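Local coordinates for small heat shock protein hsp20 family (Sulfolobus solfataricus, PDB 4RZK) that probably binds unfolding proteins as a small heat shock chaperone; this chain is its alpha-crystallin domain, which pairs into a dimer, at residues P27-K31 / E32-V36. Sequence-based numbering, arbitrary orientation.
Sequences PGVNK and EDIKV
V29 and I34 meet through methyl CG1 of the valine and methylene CG1 of the isoleucine, 3.9 Å apart, while the same valine methyl lies 3.5 Å from D33 CB. V29 CG1 stands anti to the backbone N (chi1 172°), and this turns it toward D33 in the turn and I34, which begins the strand. I34 CG1 also rests on the backbone, 3.5 Å from N30 O, and its CD1 reaches over K31 CA. Two successive i to i+3 backbone bonds close the turn: D33 N to N30 O at 3.0 Å and I34 N to K31 O at 3.1 Å. The side chains of N30 and D33 extend alongside one another, and E32 bends at chi2 (-73°) back toward K31; K31 NZ and E32 OE1 nonetheless remain 5.4 Å apart, so the opposite charges are near but form no salt bridge. Farther out, V29 packs on A49, and I34 on F75 and L80; an alanine in place of I34 would probably leave V29 CG1, F75 and L80 each without their isoleucine partner. D33 pairs through its backbone with K50, while G28 makes backbone hydrogen bonds to the second subunit. The arrangement is a short 3-10 turn leading from the loop after strand 19-25 into edge strand 34-39 of the alpha-crystallin beta-sandwich.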
ATOM      1  N   PRO A  27      -1.697  -2.115  -2.453  1.00 46.13           N
ATOM      2  CA  PRO A  27      -0.365  -2.697  -2.578  1.00 44.59           C
ATOM      3  C   PRO A  27      -0.387  -4.217  -2.736  1.00 47.72           C
ATOM      4  O   PRO A  27      -1.289  -4.888  -2.235  1.00 45.67           O
ATOM      5  CB  PRO A  27       0.313  -2.286  -1.277  1.00 40.10           C
ATOM      6  CG  PRO A  27      -0.799  -2.146  -0.308  1.00 45.33           C
ATOM      7  CD  PRO A  27      -1.976  -1.655  -1.080  1.00 45.29           C
ATOM      8  N   GLY A  28       0.621  -4.729  -3.440  1.00 48.49           N
ATOM      9  CA  GLY A  28       0.755  -6.135  -3.706  1.00 48.91           C
ATOM     10  C   GLY A  28       0.563  -6.362  -5.176  1.00 51.19           C
ATOM     11  O   GLY A  28       1.137  -7.267  -5.768  1.00 61.13           O
ATOM     12  N   VAL A  29      -0.229  -5.497  -5.776  1.00 46.70           N
ATOM     13  CA  VAL A  29      -0.754  -5.728  -7.099  1.00 44.42           C
ATOM     14  C   VAL A  29       0.040  -4.989  -8.162  1.00 43.77           C
ATOM     15  O   VAL A  29       0.436  -3.857  -7.955  1.00 50.39           O
ATOM     16  CB  VAL A  29      -2.232  -5.315  -7.133  1.00 47.37           C
ATOM     17  CG1 VAL A  29      -2.765  -5.343  -8.523  1.00 52.02           C
ATOM     18  CG2 VAL A  29      -3.037  -6.233  -6.238  1.00 47.32           C
ATOM     19  N   ASN A  30       0.298  -5.642  -9.289  1.00 44.70           N
ATOM     20  CA  ASN A  30       0.971  -4.992 -10.407  1.00 47.27           C
ATOM     21  C   ASN A  30      -0.026  -4.130 -11.165  1.00 53.64           C
ATOM     22  O   ASN A  30      -1.231  -4.355 -11.062  1.00 55.87           O
ATOM     23  CB  ASN A  30       1.604  -6.016 -11.353  1.00 47.49           C
ATOM     24  CG  ASN A  30       2.729  -6.788 -10.715  1.00 44.87           C
ATOM     25  OD1 ASN A  30       3.788  -6.240 -10.460  1.00 51.78           O
ATOM     26  ND2 ASN A  30       2.512  -8.074 -10.470  1.00 54.46           N
ATOM     27  N   LYS A  31       0.454  -3.163 -11.941  1.00 51.78           N
ATOM     28  CA  LYS A  31      -0.451  -2.184 -12.533  1.00 58.98           C
ATOM     29  C   LYS A  31      -1.396  -2.787 -13.594  1.00 61.90           C
ATOM     30  O   LYS A  31      -2.560  -2.366 -13.708  1.00 66.34           O
ATOM     31  CB  LYS A  31       0.343  -1.003 -13.123  1.00 58.47           C
ATOM     32  CG  LYS A  31       1.142  -1.301 -14.380  1.00 62.21           C
ATOM     33  CD  LYS A  31       1.544  -0.002 -15.057  1.00 58.10           C
ATOM     34  CE  LYS A  31       2.353  -0.227 -16.325  1.00 65.30           C
ATOM     35  NZ  LYS A  31       2.579   1.076 -17.018  1.00 67.15           N
ATOM     36  N   GLU A  32      -0.924  -3.772 -14.348  1.00 54.21           N
ATOM     37  CA  GLU A  32      -1.771  -4.412 -15.354  1.00 60.25           C
ATOM     38  C   GLU A  32      -2.890  -5.219 -14.704  1.00 56.85           C
ATOM     39  O   GLU A  32      -3.898  -5.517 -15.341  1.00 55.11           O
ATOM     40  CB  GLU A  32      -0.956  -5.313 -16.290  1.00 55.07           C
ATOM     41  CG  GLU A  32       0.316  -5.877 -15.715  1.00 54.50           C
ATOM     42  CD  GLU A  32       1.396  -4.820 -15.596  1.00 70.42           C
ATOM     43  OE1 GLU A  32       1.868  -4.313 -16.646  1.00 85.05           O
ATOM     44  OE2 GLU A  32       1.747  -4.469 -14.446  1.00 62.80           O
ATOM     45  N   ASP A  33      -2.706  -5.566 -13.434  1.00 57.34           N
ATOM     46  CA  ASP A  33      -3.700  -6.321 -12.675  1.00 53.97           C
ATOM     47  C   ASP A  33      -4.788  -5.426 -12.101  1.00 52.18           C
ATOM     48  O   ASP A  33      -5.614  -5.877 -11.315  1.00 52.15           O
ATOM     49  CB  ASP A  33      -3.047  -7.087 -11.518  1.00 61.87           C
ATOM     50  CG  ASP A  33      -2.309  -8.334 -11.961  1.00 62.16           C
ATOM     51  OD1 ASP A  33      -2.640  -8.896 -13.031  1.00 65.28           O
ATOM     52  OD2 ASP A  33      -1.411  -8.759 -11.199  1.00 64.71           O
ATOM     53  N   ILE A  34      -4.783  -4.155 -12.489  1.00 55.53           N
ATOM     54  CA  ILE A  34      -5.760  -3.205 -11.997  1.00 44.31           C
ATOM     55  C   ILE A  34      -6.764  -2.860 -13.070  1.00 47.07           C
ATOM     56  O   ILE A  34      -6.403  -2.695 -14.224  1.00 52.30           O
ATOM     57  CB  ILE A  34      -5.071  -1.921 -11.510  1.00 53.65           C
ATOM     58  CG1 ILE A  34      -3.970  -2.269 -10.504  1.00 50.96           C
ATOM     59  CG2 ILE A  34      -6.082  -0.942 -10.906  1.00 53.90           C
ATOM     60  CD1 ILE A  34      -3.120  -1.103 -10.098  1.00 50.38           C
ATOM     61  N   LYS A  35      -8.029  -2.751 -12.685  1.00 52.78           N
ATOM     62  CA  LYS A  35      -9.080  -2.290 -13.580  1.00 50.39           C
ATOM     63  C   LYS A  35      -9.836  -1.117 -12.983  1.00 50.81           C
ATOM     64  O   LYS A  35     -10.261  -1.174 -11.849  1.00 51.89           O
ATOM     65  CB  LYS A  35     -10.059  -3.413 -13.889  1.00 51.36           C
ATOM     66  CG  LYS A  35      -9.419  -4.673 -14.434  1.00 54.80           C
ATOM     67  CD  LYS A  35      -8.648  -4.410 -15.714  1.00 68.74           C
ATOM     68  CE  LYS A  35      -7.510  -5.402 -15.884  1.00 69.25           C
ATOM     69  NZ  LYS A  35      -6.761  -5.180 -17.148  1.00 76.93           N
ATOM     70  N   VAL A  36     -10.005  -0.056 -13.756  1.00 53.52           N
ATOM     71  CA  VAL A  36     -10.756   1.104 -13.308  1.00 50.29           C
ATOM     72  C   VAL A  36     -11.912   1.391 -14.247  1.00 55.10           C
ATOM     73  O   VAL A  36     -11.719   1.511 -15.437  1.00 54.34           O
ATOM     74  CB  VAL A  36      -9.865   2.344 -13.270  1.00 51.35           C
ATOM     75  CG1 VAL A  36     -10.695   3.569 -12.972  1.00 60.11           C
ATOM     76  CG2 VAL A  36      -8.777   2.181 -12.233  1.00 54.78           C
TER